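Local coordinates for protein alpha-glucosidase ([Eubacterium] rectale, PDB 6PNR) that probably hydrolyses alpha-linked sulfoquinovosides, as a family 31 glycoside hydrolase whose pocket holds a sulfonated aza-sugar inhibitor, at residues Met28-Val33 against Arg54-Leu59; Trp103-Ala108 against Phe197-Ile202; Thr552-Tyr557 against Glu659-Lys664; Gly596-Ile601 against Phe647-Ser652. One frame throughout, in Å; residues are numbered along the deposited sequence.

How the contacts relate
Followed from the N terminus, the chain first closes contact 1, in which the hairpin strands 29-41 and 44-56 pair after a short turn. Contact 2 follows in series and spans a longer excursion, bringing strand 197-202 beside strand 101-107. The two belong to one antiparallel sheet, where strands 29-41 and 101-107 are neighbours, and the salt bridge from Arg54 to Glu199 ties them directly. Far along the chain, contact 3 joins helix 538-568 to the C-terminal helix 655-665, and contact 4 lies wholly within the span it encloses. Tyr557 links these last two through Asp598. Contacts 1 and 3 are about 58 Å apart between centres.

Contact 1 of 4, residues Met28-Val33 against Arg54-Leu59; sequences MIYVGV and RFPLKL
Over one face of the Tyr30 ring sits the guanidinium of Arg54, its CZ 4.2 Å from the ring centroid and 19° off the normal, a cation-pi contact. The two planes are inclined by 56°, and NH2 is the atom poised over the ring centre. Arg54 reaches this place with CG anti to the backbone N (chi1 163°) and an extended chain to NE. Its NH2 also forms a salt bridge with Glu199. Pro56 meets the same ring, with CB 3.6 Å from Tyr30 CE2. With an alanine here instead of Tyr30, the Arg54 guanidinium would probably lose its aromatic platform and a gap would open beside the Pro56 ring.

These groups share one side of a beta hairpin, the antiparallel pair of strands 29-41 and 44-56. Val31 and Phe55 form a hydrogen-bonded pair here: Val31 N gives to Phe55 O at 3.1 Å and Phe55 N returns to Val31 O at 3.0 Å. Beyond it, Leu57 N reaches Ile29 O.

On the other side packing is close where Leu57 enters: CD1 lies 3.6 Å from Ile29 CG2, while CD2 meets Val31 CG2, and Phe73 and Ile77 cover the cluster. Phe55 CE1 touches Val31 CG2 at 3.5 Å, and the ring also meets Tyr76, although the residue stays partly exposed. The loose side begins past Leu57, where the segment leaves its partner and Lys58 turns to solvent.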
# COMPACT_ATOMS: atom_id res chain seq x y z
N MET A 28 29.95 -6.10 -0.68
CA MET A 28 29.19 -7.18 -1.30
C MET A 28 28.10 -7.73 -0.40
O MET A 28 27.10 -8.26 -0.91
CB MET A 28 30.14 -8.31 -1.72
CG MET A 28 29.54 -9.34 -2.67
SD MET A 28 30.76 -10.55 -3.26
CE MET A 28 31.07 -11.48 -1.77
N ILE A 29 28.25 -7.64 0.92
CA ILE A 29 27.33 -8.26 1.87
C ILE A 29 26.99 -7.26 2.97
O ILE A 29 27.89 -6.65 3.57
CB ILE A 29 27.92 -9.54 2.48
CG1 ILE A 29 28.30 -10.55 1.39
CG2 ILE A 29 26.95 -10.16 3.46
CD1 ILE A 29 29.07 -11.76 1.93
N TYR A 30 25.70 -7.10 3.24
CA TYR A 30 25.22 -6.50 4.48
C TYR A 30 24.49 -7.57 5.28
O TYR A 30 23.86 -8.47 4.72
CB TYR A 30 24.26 -5.32 4.23
CG TYR A 30 24.79 -4.20 3.34
CD1 TYR A 30 25.03 -4.41 1.99
CD2 TYR A 30 25.01 -2.92 3.86
CE1 TYR A 30 25.49 -3.39 1.18
CE2 TYR A 30 25.47 -1.89 3.06
CZ TYR A 30 25.71 -2.13 1.72
OH TYR A 30 26.17 -1.12 0.93
N VAL A 31 24.54 -7.44 6.60
CA VAL A 31 23.85 -8.34 7.50
C VAL A 31 23.07 -7.48 8.48
O VAL A 31 23.32 -6.29 8.64
CB VAL A 31 24.82 -9.27 8.25
CG1 VAL A 31 25.56 -10.11 7.25
CG2 VAL A 31 25.80 -8.45 9.06
N GLY A 32 22.10 -8.10 9.14
CA GLY A 32 21.35 -7.35 10.12
C GLY A 32 20.32 -8.19 10.83
O GLY A 32 20.35 -9.42 10.79
N VAL A 33 19.42 -7.47 11.50
CA VAL A 33 18.41 -8.05 12.37
C VAL A 33 17.07 -7.44 12.00
O VAL A 33 16.95 -6.21 11.93
CB VAL A 33 18.73 -7.80 13.85
CG1 VAL A 33 17.68 -8.46 14.76
CG2 VAL A 33 20.15 -8.28 14.19
N ARG A 54 21.22 -3.04 10.20
CA ARG A 54 21.75 -3.40 8.89
C ARG A 54 23.08 -2.69 8.72
O ARG A 54 23.15 -1.47 8.90
CB ARG A 54 20.80 -3.00 7.74
CG ARG A 54 21.52 -3.00 6.39
CD ARG A 54 20.61 -2.77 5.17
NE ARG A 54 21.42 -2.61 3.96
CZ ARG A 54 21.01 -2.87 2.72
NH1 ARG A 54 19.77 -3.30 2.49
NH2 ARG A 54 21.85 -2.69 1.70
N PHE A 55 24.13 -3.43 8.35
CA PHE A 55 25.42 -2.78 8.20
C PHE A 55 26.28 -3.59 7.24
O PHE A 55 26.16 -4.82 7.19
CB PHE A 55 26.13 -2.61 9.55
CG PHE A 55 26.13 -3.84 10.41
CD1 PHE A 55 27.12 -4.80 10.26
CD2 PHE A 55 25.16 -4.03 11.37
CE1 PHE A 55 27.13 -5.94 11.05
CE2 PHE A 55 25.16 -5.17 12.16
CZ PHE A 55 26.16 -6.12 12.01
N PRO A 56 27.13 -2.93 6.47
CA PRO A 56 28.03 -3.66 5.57
C PRO A 56 29.13 -4.36 6.35
O PRO A 56 29.53 -3.93 7.43
CB PRO A 56 28.59 -2.57 4.66
CG PRO A 56 28.55 -1.33 5.51
CD PRO A 56 27.32 -1.47 6.37
N LEU A 57 29.62 -5.45 5.78
CA LEU A 57 30.68 -6.22 6.40
C LEU A 57 32.04 -5.73 5.91
O LEU A 57 32.19 -5.29 4.77
CB LEU A 57 30.53 -7.70 6.07
CG LEU A 57 29.31 -8.41 6.66
CD1 LEU A 57 29.30 -9.85 6.20
CD2 LEU A 57 29.34 -8.31 8.16
N LYS A 58 33.04 -5.82 6.80
CA LYS A 58 34.43 -5.52 6.46
C LYS A 58 35.16 -6.82 6.15
O LYS A 58 35.06 -7.78 6.91
CB LYS A 58 35.13 -4.80 7.61
CG LYS A 58 34.66 -3.38 7.86
CD LYS A 58 35.45 -2.75 9.01
CE LYS A 58 35.20 -1.25 9.12
NZ LYS A 58 35.88 -0.49 8.02
N LEU A 59 35.88 -6.84 5.03
CA LEU A 59 36.72 -7.98 4.65
C LEU A 59 38.02 -7.92 5.43
O LEU A 59 38.86 -7.04 5.19
CB LEU A 59 36.99 -7.98 3.15
CG LEU A 59 37.89 -9.08 2.57
CD1 LEU A 59 37.38 -10.47 2.91
CD2 LEU A 59 38.03 -8.92 1.05

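Contact 2 of 4, residues Trp103-Ala108 against Phe197-Ile202; sequences WFRVAA and FHELQI
An antiparallel beta sheet of the N-terminal region supplies this contact, where strands 101-107 and 197-202 run side by side. Phe104 with Leu200 and Val106 with His198 are its hydrogen-bonded pairs; Leu200 N to Phe104 O measures 2.8 Å.

Between them, Arg105 and Glu199 form a non-hydrogen-bonded pair whose side chains join in a salt bridge. Glu199 runs out straight, CG opposite the backbone N (chi1 180°), which carries its carboxylate to Arg105. Arg105 NE gives to Glu199 OE2 at 2.8 Å and 171°, in the guanidinium plane but from above that of the carboxylate. The flat guanidinium also stacks on Phe197, with centres 3.7 Å apart and planes at 12°. Edge and face are thus both engaged, which restricts its rotation.

Trp103 and Gln201 lie alongside each other, NE1 of the indole 3.3 Å from Gln201 CG. Ala108 CB sits over the His198 ring, 3.8 Å from its centroid, in a CH-pi contact; His198 NE2 bonds Glu112.

Glu199 is shared further, with Arg54 and with Tyr50 of the second subunit, whose hydroxyl also meets Arg105 NH2. Strand 29-41 borders the pair beyond Trp103-Ala107, strand 188-194 borders it beyond Phe197-Ile202, and strand 178-182 packs against Val106 and Leu200.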
# COMPACT_ATOMS: atom_id res chain seq x y z
N TRP A 103 21.84 -9.40 3.00
CA TRP A 103 21.72 -8.72 1.72
C TRP A 103 22.99 -8.96 0.91
O TRP A 103 24.09 -8.60 1.34
CB TRP A 103 21.51 -7.21 1.91
CG TRP A 103 20.19 -6.78 2.51
CD1 TRP A 103 19.06 -6.41 1.83
CD2 TRP A 103 19.90 -6.60 3.89
NE1 TRP A 103 18.08 -6.04 2.71
CE2 TRP A 103 18.57 -6.13 3.98
CE3 TRP A 103 20.63 -6.78 5.07
CZ2 TRP A 103 17.96 -5.86 5.21
CZ3 TRP A 103 20.03 -6.50 6.28
CH2 TRP A 103 18.70 -6.04 6.34
N PHE A 104 22.82 -9.57 -0.26
CA PHE A 104 23.93 -9.92 -1.15
C PHE A 104 23.81 -9.06 -2.40
O PHE A 104 22.76 -9.03 -3.05
CB PHE A 104 23.89 -11.41 -1.51
CG PHE A 104 25.08 -11.86 -2.33
CD1 PHE A 104 26.25 -12.24 -1.72
CD2 PHE A 104 25.00 -11.90 -3.71
CE1 PHE A 104 27.35 -12.65 -2.46
CE2 PHE A 104 26.09 -12.32 -4.47
CZ PHE A 104 27.26 -12.70 -3.84
N ARG A 105 24.89 -8.37 -2.75
CA ARG A 105 24.88 -7.50 -3.92
C ARG A 105 25.59 -8.12 -5.10
O ARG A 105 26.64 -8.76 -4.96
CB ARG A 105 25.49 -6.14 -3.58
CG ARG A 105 24.57 -5.33 -2.69
CD ARG A 105 24.92 -3.89 -2.77
NE ARG A 105 23.97 -3.06 -2.07
CZ ARG A 105 24.13 -1.75 -1.92
NH1 ARG A 105 25.21 -1.18 -2.43
NH2 ARG A 105 23.23 -1.03 -1.29
N VAL A 106 25.02 -7.91 -6.28
CA VAL A 106 25.59 -8.35 -7.54
C VAL A 106 25.85 -7.12 -8.39
O VAL A 106 24.96 -6.29 -8.57
CB VAL A 106 24.65 -9.32 -8.29
CG1 VAL A 106 25.24 -9.70 -9.61
CG2 VAL A 106 24.37 -10.55 -7.45
N ALA A 107 27.07 -7.01 -8.92
CA ALA A 107 27.42 -5.88 -9.77
C ALA A 107 26.59 -5.88 -11.04
O ALA A 107 26.36 -6.92 -11.66
CB ALA A 107 28.92 -5.93 -10.11
N ALA A 108 26.14 -4.70 -11.45
CA ALA A 108 25.28 -4.59 -12.62
C ALA A 108 25.55 -3.27 -13.32
O ALA A 108 26.23 -2.39 -12.79
CB ALA A 108 23.81 -4.70 -12.22
N PHE A 197 23.70 -2.27 -9.33
CA PHE A 197 23.74 -3.52 -8.58
C PHE A 197 22.33 -4.10 -8.45
O PHE A 197 21.34 -3.36 -8.38
CB PHE A 197 24.36 -3.34 -7.18
CG PHE A 197 23.63 -2.37 -6.29
CD1 PHE A 197 22.60 -2.79 -5.46
CD2 PHE A 197 24.01 -1.03 -6.24
CE1 PHE A 197 21.93 -1.90 -4.63
CE2 PHE A 197 23.35 -0.13 -5.41
CZ PHE A 197 22.31 -0.56 -4.60
N HIS A 198 22.26 -5.42 -8.45
CA HIS A 198 21.12 -6.15 -7.91
C HIS A 198 21.39 -6.42 -6.44
O HIS A 198 22.55 -6.57 -6.03
CB HIS A 198 20.90 -7.49 -8.63
CG HIS A 198 21.15 -7.44 -10.11
ND1 HIS A 198 20.62 -6.47 -10.93
CD2 HIS A 198 21.88 -8.25 -10.91
CE1 HIS A 198 21.01 -6.69 -12.17
NE2 HIS A 198 21.78 -7.76 -12.19
N GLU A 199 20.34 -6.46 -5.63
CA GLU A 199 20.50 -6.77 -4.22
C GLU A 199 19.51 -7.85 -3.83
O GLU A 199 18.30 -7.68 -4.02
CB GLU A 199 20.33 -5.53 -3.34
CG GLU A 199 20.49 -5.83 -1.85
CD GLU A 199 20.63 -4.57 -0.99
OE1 GLU A 199 19.59 -4.00 -0.58
OE2 GLU A 199 21.78 -4.15 -0.72
N LEU A 200 20.02 -8.94 -3.28
CA LEU A 200 19.23 -10.12 -2.94
C LEU A 200 19.10 -10.17 -1.43
O LEU A 200 20.07 -10.50 -0.73
CB LEU A 200 19.88 -11.38 -3.50
CG LEU A 200 20.45 -11.27 -4.92
CD1 LEU A 200 21.10 -12.60 -5.32
CD2 LEU A 200 19.40 -10.84 -5.95
N GLN A 201 17.93 -9.83 -0.92
CA GLN A 201 17.65 -9.87 0.52
C GLN A 201 17.12 -11.25 0.90
O GLN A 201 16.18 -11.75 0.27
CB GLN A 201 16.63 -8.80 0.91
CG GLN A 201 16.27 -8.84 2.39
CD GLN A 201 15.16 -7.86 2.79
OE1 GLN A 201 14.68 -7.87 3.93
NE2 GLN A 201 14.77 -7.00 1.86
N ILE A 202 17.72 -11.87 1.92
CA ILE A 202 17.35 -13.20 2.39
C ILE A 202 17.09 -13.13 3.89
O ILE A 202 17.85 -12.49 4.62
CB ILE A 202 18.46 -14.24 2.10
CG1 ILE A 202 19.11 -14.02 0.73
CG2 ILE A 202 17.88 -15.65 2.18
CD1 ILE A 202 18.21 -14.29 -0.46

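Contact 3 of 4, residues Thr552-Tyr557 against Glu659-Lys664; sequences TMLAPY and EEIREK
The Met553 and Ile661 side chains lie alongside one another, each running toward the other's helix, and their overlap forms the middle of this helix-helix contact. Met553 extends from its helix with CG anti to the carbonyl carbon (chi1 -65°) and then bends at its last torsion (chi3 70°), which brings the methyl to the opposing helix. There CE lies 3.7 Å from Ile661 CG1 and 3.8 Å from Glu660 O, while the Met553 CB end of the chain comes within 4.0 Å of the same Ile661 CG1. The isoleucine is therefore approached at both the root and the tip of the methionine.

Leu554 meets Ile661 at about a right angle. Its CD2 branch touches the terminal CD1 of Ile661 at 3.6 Å, and Leu554 CG stands a little farther from that methyl. At the outer margin, the extended Lys664 chain crosses Met553 obliquely, with CD 4.1 Å from SD; its ammonium group continues to a salt bridge with Asp549. Glu660 adds a fringe contact, its CB 4.1 Å from Met553 CE.

The segments belong to helix 538-568 and the C-terminal helix 655-665, which run antiparallel at 170° with local axes 10.5 Å apart. Phe658 and Phe516 also pack on Leu554, and Trp625 adjoins Ile661, so the buried side of the contact merges with a larger apolar cluster.

Between the two segments the adhesion is mainly apolar, resting on the fit of the bent methionine against the isoleucine, whereas Glu660 and Lys664 lie at the solvent-facing margin. All the contacts between the two segments are van der Waals contacts, so directional bonding contributes little here, and the lysine's aliphatic part contributes packing while its charge is paired outside.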
# COMPACT_ATOMS: atom_id res chain seq x y z
N THR A 552 -4.04 -31.31 -32.74
CA THR A 552 -3.60 -32.66 -33.09
C THR A 552 -2.72 -32.67 -34.34
O THR A 552 -1.78 -33.47 -34.42
CB THR A 552 -4.80 -33.59 -33.28
OG1 THR A 552 -5.59 -33.16 -34.40
CG2 THR A 552 -5.65 -33.62 -32.01
N MET A 553 -2.99 -31.80 -35.31
CA MET A 553 -2.15 -31.75 -36.50
C MET A 553 -0.74 -31.27 -36.17
O MET A 553 0.24 -31.71 -36.79
CB MET A 553 -2.80 -30.85 -37.56
CG MET A 553 -4.11 -31.40 -38.08
SD MET A 553 -4.97 -30.24 -39.16
CE MET A 553 -3.88 -30.26 -40.59
N LEU A 554 -0.61 -30.39 -35.17
CA LEU A 554 0.70 -29.90 -34.75
C LEU A 554 1.48 -30.94 -33.96
O LEU A 554 2.71 -30.81 -33.84
CB LEU A 554 0.55 -28.63 -33.88
CG LEU A 554 0.11 -27.32 -34.54
CD1 LEU A 554 -0.36 -26.31 -33.51
CD2 LEU A 554 1.26 -26.72 -35.35
N ALA A 555 0.80 -31.95 -33.41
CA ALA A 555 1.42 -32.88 -32.47
C ALA A 555 2.77 -33.46 -32.90
O ALA A 555 3.65 -33.59 -32.03
CB ALA A 555 0.45 -34.03 -32.17
N PRO A 556 2.98 -33.86 -34.16
CA PRO A 556 4.31 -34.37 -34.51
C PRO A 556 5.41 -33.36 -34.25
O PRO A 556 6.51 -33.75 -33.85
CB PRO A 556 4.18 -34.69 -36.01
CG PRO A 556 2.73 -34.95 -36.22
CD PRO A 556 2.01 -34.03 -35.26
N TYR A 557 5.13 -32.07 -34.43
CA TYR A 557 6.08 -31.02 -34.08
C TYR A 557 6.16 -30.83 -32.57
O TYR A 557 7.26 -30.80 -31.99
CB TYR A 557 5.67 -29.71 -34.78
CG TYR A 557 6.51 -28.51 -34.40
CD1 TYR A 557 7.88 -28.47 -34.68
CD2 TYR A 557 5.93 -27.40 -33.78
CE1 TYR A 557 8.65 -27.34 -34.33
CE2 TYR A 557 6.69 -26.27 -33.44
CZ TYR A 557 8.04 -26.26 -33.71
OH TYR A 557 8.79 -25.15 -33.36
N GLU A 659 1.82 -26.41 -43.76
CA GLU A 659 1.09 -26.19 -45.00
C GLU A 659 -0.23 -26.95 -45.01
O GLU A 659 -1.22 -26.46 -45.55
CB GLU A 659 1.94 -26.59 -46.20
CG GLU A 659 3.05 -25.60 -46.51
CD GLU A 659 3.97 -26.09 -47.63
OE1 GLU A 659 3.61 -27.06 -48.34
OE2 GLU A 659 5.06 -25.50 -47.79
N GLU A 660 -0.25 -28.17 -44.45
CA GLU A 660 -1.50 -28.91 -44.36
C GLU A 660 -2.50 -28.16 -43.49
O GLU A 660 -3.70 -28.15 -43.78
CB GLU A 660 -1.26 -30.31 -43.80
CG GLU A 660 -0.43 -31.21 -44.68
CD GLU A 660 -0.21 -32.58 -44.05
OE1 GLU A 660 -0.76 -32.82 -42.96
OE2 GLU A 660 0.50 -33.40 -44.66
N ILE A 661 -2.02 -27.53 -42.41
CA ILE A 661 -2.91 -26.74 -41.55
C ILE A 661 -3.49 -25.56 -42.32
O ILE A 661 -4.70 -25.29 -42.26
CB ILE A 661 -2.16 -26.28 -40.29
CG1 ILE A 661 -1.76 -27.50 -39.43
CG2 ILE A 661 -3.00 -25.26 -39.50
CD1 ILE A 661 -0.79 -27.16 -38.32
N ARG A 662 -2.64 -24.83 -43.05
CA ARG A 662 -3.15 -23.72 -43.86
C ARG A 662 -4.16 -24.21 -44.88
O ARG A 662 -5.22 -23.59 -45.07
CB ARG A 662 -2.03 -22.96 -44.56
CG ARG A 662 -2.59 -21.85 -45.46
CD ARG A 662 -1.54 -20.90 -46.01
NE ARG A 662 -0.48 -21.58 -46.75
CZ ARG A 662 0.71 -21.86 -46.24
NH1 ARG A 662 0.99 -21.52 -44.98
NH2 ARG A 662 1.63 -22.49 -46.97
N GLU A 663 -3.85 -25.31 -45.55
CA GLU A 663 -4.78 -25.83 -46.55
C GLU A 663 -6.13 -26.16 -45.93
O GLU A 663 -7.18 -25.83 -46.49
CB GLU A 663 -4.19 -27.07 -47.23
CG GLU A 663 -4.98 -27.53 -48.44
CD GLU A 663 -4.13 -27.57 -49.69
OE1 GLU A 663 -3.03 -28.16 -49.64
OE2 GLU A 663 -4.55 -26.98 -50.71
N LYS A 664 -6.12 -26.81 -44.76
CA LYS A 664 -7.36 -27.28 -44.17
C LYS A 664 -8.13 -26.15 -43.47
O LYS A 664 -9.36 -26.10 -43.54
CB LYS A 664 -7.08 -28.41 -43.18
CG LYS A 664 -8.33 -29.18 -42.80
CD LYS A 664 -8.04 -30.38 -41.92
CE LYS A 664 -9.31 -31.17 -41.65
NZ LYS A 664 -9.11 -32.21 -40.61

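Contact 4 of 4, residues Gly596-Ile601 against Phe647-Ser652; sequences GRDMLI and FYRKNS
Asp598, with CG anti to its carbonyl carbon (chi1 -70°), and Arg649, whose chain bends at chi3 (48°), converge so that carboxylate and guanidinium meet in a salt bridge. Arg649 NH1 gives to Asp598 OD1 at 3.0 Å, nearly in its own guanidinium plane but well above the plane of the carboxylate. The second oxygen, OD2, accepts from Ser652 OG at 2.6 Å, so both carboxylate oxygens of this buried aspartate are engaged. Ser652 is placed by the type I beta turn from Arg649 to Ser652.

Arg597 lays its NH1 over the face of the Arg649 guanidinium, 3.6 Å from NH1 of that residue. The like charges are probably tempered by Asp598, and a long, weak ion pair runs from Arg649 to Asp619. A leucine at Arg649 would probably leave Asp598 OD1 without its cationic mate and the Arg597 guanidinium without the flat group it covers.

The backbones pair as antiparallel strands. Arg649 N bonds Asp598 O at 2.9 Å, and Leu600 with Phe647 forms the hydrogen-bonded pair, Leu600 N to Phe647 O at 2.8 Å. Met599 CG lies 4.1 Å from Tyr648 CB on the other side.

In the C-terminal beta domain, strand 593-595 flanks 599-601 and strand 621-623 flanks 646-649. Helix 655-665 covers Met599 and Tyr648 through Phe658, while strand 611-616 packs against Leu600 and Phe647.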
# COMPACT_ATOMS: atom_id res chain seq x y z
N GLY A 596 8.78 -23.60 -29.81
CA GLY A 596 9.96 -24.24 -30.37
C GLY A 596 10.78 -23.25 -31.19
O GLY A 596 10.57 -22.04 -31.14
N ARG A 597 11.72 -23.78 -31.97
CA ARG A 597 12.53 -22.90 -32.80
C ARG A 597 11.82 -22.47 -34.07
O ARG A 597 12.21 -21.48 -34.69
CB ARG A 597 13.86 -23.58 -33.18
CG ARG A 597 14.90 -22.59 -33.74
CD ARG A 597 16.32 -23.16 -33.72
NE ARG A 597 16.47 -24.29 -34.64
CZ ARG A 597 16.76 -24.16 -35.93
NH1 ARG A 597 16.94 -22.95 -36.45
NH2 ARG A 597 16.88 -25.23 -36.70
N ASP A 598 10.78 -23.18 -34.48
CA ASP A 598 10.27 -23.00 -35.82
C ASP A 598 9.00 -22.16 -35.90
O ASP A 598 8.49 -21.96 -37.01
CB ASP A 598 10.03 -24.36 -36.47
CG ASP A 598 11.33 -25.09 -36.79
OD1 ASP A 598 12.40 -24.61 -36.37
OD2 ASP A 598 11.27 -26.14 -37.45
N MET A 599 8.47 -21.67 -34.78
CA MET A 599 7.22 -20.91 -34.82
C MET A 599 7.28 -19.71 -33.88
O MET A 599 7.87 -19.78 -32.81
CB MET A 599 6.02 -21.78 -34.43
CG MET A 599 5.71 -22.89 -35.40
SD MET A 599 4.02 -23.51 -35.22
CE MET A 599 3.11 -22.30 -36.20
N LEU A 600 6.65 -18.62 -34.31
CA LEU A 600 6.45 -17.45 -33.46
C LEU A 600 4.95 -17.28 -33.24
O LEU A 600 4.18 -17.28 -34.19
CB LEU A 600 7.04 -16.18 -34.07
CG LEU A 600 7.04 -15.00 -33.09
CD1 LEU A 600 8.27 -14.15 -33.30
CD2 LEU A 600 5.77 -14.13 -33.22
N ILE A 601 4.56 -17.17 -31.97
CA ILE A 601 3.16 -17.01 -31.59
C ILE A 601 3.03 -15.68 -30.88
O ILE A 601 3.81 -15.38 -29.96
CB ILE A 601 2.68 -18.15 -30.67
CG1 ILE A 601 3.17 -19.52 -31.20
CG2 ILE A 601 1.15 -18.10 -30.55
CD1 ILE A 601 2.69 -19.87 -32.63
N PHE A 647 3.33 -17.70 -36.95
CA PHE A 647 4.26 -17.70 -38.07
C PHE A 647 5.22 -18.87 -37.88
O PHE A 647 5.54 -19.24 -36.75
CB PHE A 647 5.04 -16.37 -38.15
CG PHE A 647 4.15 -15.15 -38.11
CD1 PHE A 647 3.58 -14.72 -36.92
CD2 PHE A 647 3.88 -14.45 -39.27
CE1 PHE A 647 2.74 -13.62 -36.89
CE2 PHE A 647 3.05 -13.34 -39.25
CZ PHE A 647 2.48 -12.92 -38.05
N TYR A 648 5.67 -19.44 -38.99
CA TYR A 648 6.70 -20.47 -38.93
C TYR A 648 7.87 -20.10 -39.84
O TYR A 648 7.72 -19.34 -40.81
CB TYR A 648 6.16 -21.87 -39.30
CG TYR A 648 5.64 -22.04 -40.70
CD1 TYR A 648 6.48 -22.46 -41.74
CD2 TYR A 648 4.31 -21.80 -40.99
CE1 TYR A 648 5.98 -22.61 -43.04
CE2 TYR A 648 3.81 -21.96 -42.26
CZ TYR A 648 4.64 -22.36 -43.28
OH TYR A 648 4.11 -22.51 -44.54
N ARG A 649 9.04 -20.63 -39.50
CA ARG A 649 10.24 -20.44 -40.32
C ARG A 649 10.08 -21.14 -41.66
O ARG A 649 9.73 -22.33 -41.71
CB ARG A 649 11.46 -20.98 -39.59
CG ARG A 649 11.83 -20.22 -38.32
CD ARG A 649 13.08 -20.83 -37.67
NE ARG A 649 14.14 -21.05 -38.65
CZ ARG A 649 14.57 -22.24 -39.04
NH1 ARG A 649 14.04 -23.35 -38.54
NH2 ARG A 649 15.54 -22.33 -39.95
N LYS A 650 10.34 -20.41 -42.75
CA LYS A 650 10.16 -20.97 -44.09
C LYS A 650 10.95 -22.26 -44.27
O LYS A 650 10.47 -23.20 -44.92
CB LYS A 650 10.58 -19.95 -45.15
CG LYS A 650 10.46 -20.46 -46.58
CD LYS A 650 10.79 -19.36 -47.58
CE LYS A 650 10.46 -19.77 -49.01
NZ LYS A 650 10.66 -18.64 -49.97
N ASN A 651 12.15 -22.34 -43.70
CA ASN A 651 13.01 -23.50 -43.87
C ASN A 651 12.81 -24.55 -42.79
O ASN A 651 13.69 -25.40 -42.60
CB ASN A 651 14.47 -23.06 -43.92
CG ASN A 651 14.73 -22.09 -45.06
OD1 ASN A 651 14.19 -22.25 -46.16
ND2 ASN A 651 15.55 -21.07 -44.80
N SER A 652 11.69 -24.51 -42.07
CA SER A 652 11.41 -25.51 -41.05
C SER A 652 11.23 -26.89 -41.65
O SER A 652 10.54 -27.06 -42.66
CB SER A 652 10.15 -25.15 -40.26
OG SER A 652 9.72 -26.28 -39.52